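BG505 sosip-t33-31a (Human immunodeficiency virus 1, PDB 7L85) probably serves as a CutA1-like, trimer-forming component of a designed 24-chain protein cage built to display the HIV-1 envelope ectodomain. Local coordinates at residues Lys18-Ala22 and Val72-His76. Residues are numbered along the deposited sequence; the frame is centred on the assembly and turned at random.
Sequences KIAHA and VKELH
L75 pushes its isobutyl group into a hollow on helix 13-25 bounded by K18, I19 and A22, residues spaced one and three or four apart, as on one face of a helix. The two branches part: CD1 of L75 lies 3.8 Å from CB of A22 and also rests against CG1 of I19, whereas CD2 of L75 lies 4.1 Å from CE of K18. The lysine CG is anti to the backbone N (chi1 -176°) and the chain stays extended beyond it, bringing CE obliquely across L75. I19 supplies the floor and the return bump. Its side chain runs past that of L75 in the opposite direction, with CG1 of I19 3.9 Å from CB of L75. Its branches diverge: CG2 of I19 meets CG2 of V72 at 4.2 Å. CD1 of I19 reaches ND1 of H76 at 4.0 Å, approaching the ring obliquely. I19 thus fills the hollow between V72, L75 and H76, where helix 65-75 ends. Beneath, V10 of strand 3-10 touches both I19 and H76, and I8 touches V72, so the two helices meet over the sheet of this ferredoxin-like CutA1 fold. Across these segments no hydrogen bond or salt bridge forms; the 271 Å² buried is mainly aliphatic, which implies cohesion by shape fit and exclusion of water, with K18 contributing its CE at the exposed margin.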
loop_
_atom_site.group_PDB
_atom_site.type_symbol
_atom_site.label_atom_id
_atom_site.label_comp_id
_atom_site.label_asym_id
_atom_site.label_seq_id
_atom_site.Cartn_x
_atom_site.Cartn_y
_atom_site.Cartn_z
ATOM N N LYS B 18 8.365 -17.544 32.829
ATOM C CA LYS B 18 8.776 -18.761 33.477
ATOM C C LYS B 18 8.894 -18.568 34.971
ATOM O O LYS B 18 8.378 -19.381 35.741
ATOM C CB LYS B 18 10.106 -19.179 32.905
ATOM C CG LYS B 18 10.666 -20.471 33.366
ATOM C CD LYS B 18 11.952 -20.742 32.591
ATOM C CE LYS B 18 12.578 -22.064 32.947
ATOM N NZ LYS B 18 13.784 -22.348 32.124
ATOM N N ILE B 19 9.524 -17.477 35.396
ATOM C CA ILE B 19 9.667 -17.244 36.807
ATOM C C ILE B 19 8.364 -16.867 37.419
ATOM O O ILE B 19 7.994 -17.410 38.452
ATOM C CB ILE B 19 10.695 -16.165 37.130
ATOM C CG1 ILE B 19 12.052 -16.657 36.742
ATOM C CG2 ILE B 19 10.636 -15.816 38.626
ATOM C CD1 ILE B 19 13.114 -15.620 36.761
ATOM N N ALA B 20 7.639 -15.949 36.812
ATOM C CA ALA B 20 6.403 -15.535 37.412
ATOM C C ALA B 20 5.456 -16.682 37.580
ATOM O O ALA B 20 4.777 -16.792 38.602
ATOM C CB ALA B 20 5.764 -14.491 36.551
ATOM N N HIS B 21 5.418 -17.575 36.609
ATOM C CA HIS B 21 4.516 -18.669 36.711
ATOM C C HIS B 21 4.979 -19.584 37.798
ATOM O O HIS B 21 4.180 -20.018 38.618
ATOM C CB HIS B 21 4.398 -19.408 35.399
ATOM C CG HIS B 21 3.323 -20.364 35.432
ATOM N ND1 HIS B 21 3.489 -21.683 35.744
ATOM C CD2 HIS B 21 2.019 -20.180 35.233
ATOM C CE1 HIS B 21 2.323 -22.269 35.721
ATOM N NE2 HIS B 21 1.417 -21.365 35.424
ATOM N N ALA B 22 6.267 -19.896 37.849
ATOM C CA ALA B 22 6.718 -20.801 38.875
ATOM C C ALA B 22 6.474 -20.267 40.264
ATOM O O ALA B 22 6.070 -21.007 41.154
ATOM C CB ALA B 22 8.191 -21.053 38.718
ATOM N N VAL B 72 14.362 -18.573 42.397
ATOM C CA VAL B 72 14.686 -17.654 41.345
ATOM C C VAL B 72 16.104 -17.902 40.903
ATOM O O VAL B 72 16.380 -17.946 39.715
ATOM C CB VAL B 72 14.481 -16.216 41.777
ATOM C CG1 VAL B 72 14.977 -15.268 40.704
ATOM C CG2 VAL B 72 13.032 -15.992 42.029
ATOM N N LYS B 73 17.035 -18.105 41.822
ATOM C CA LYS B 73 18.391 -18.365 41.373
ATOM C C LYS B 73 18.449 -19.565 40.442
ATOM O O LYS B 73 19.191 -19.547 39.467
ATOM C CB LYS B 73 19.326 -18.588 42.548
ATOM C CG LYS B 73 19.691 -17.326 43.319
ATOM C CD LYS B 73 20.739 -17.576 44.380
ATOM C CE LYS B 73 20.160 -18.309 45.561
ATOM N NZ LYS B 73 21.128 -18.450 46.680
ATOM N N GLU B 74 17.665 -20.599 40.714
ATOM C CA GLU B 74 17.645 -21.771 39.851
ATOM C C GLU B 74 17.126 -21.488 38.447
ATOM O O GLU B 74 17.595 -22.086 37.481
ATOM C CB GLU B 74 16.772 -22.856 40.455
ATOM C CG GLU B 74 17.331 -23.492 41.684
ATOM C CD GLU B 74 16.371 -24.440 42.328
ATOM O OE1 GLU B 74 15.240 -24.515 41.885
ATOM O OE2 GLU B 74 16.757 -25.097 43.264
ATOM N N LEU B 75 16.138 -20.613 38.328
ATOM C CA LEU B 75 15.525 -20.330 37.036
ATOM C C LEU B 75 16.163 -19.200 36.239
ATOM O O LEU B 75 16.171 -19.221 35.009
ATOM C CB LEU B 75 14.080 -19.927 37.285
ATOM C CG LEU B 75 13.167 -20.961 37.930
ATOM C CD1 LEU B 75 11.868 -20.312 38.266
ATOM C CD2 LEU B 75 12.903 -22.076 37.002
ATOM N N HIS B 76 16.658 -18.196 36.969
ATOM C CA HIS B 76 17.167 -16.935 36.367
ATOM C C HIS B 76 18.566 -17.175 35.792
ATOM O O HIS B 76 19.426 -17.690 36.533
ATOM C CB HIS B 76 17.167 -15.815 37.414
ATOM C CG HIS B 76 17.333 -14.452 36.833
ATOM N ND1 HIS B 76 16.662 -14.049 35.695
ATOM C CD2 HIS B 76 18.083 -13.400 37.225
ATOM C CE1 HIS B 76 16.993 -12.807 35.411
ATOM N NE2 HIS B 76 17.863 -12.385 36.335
#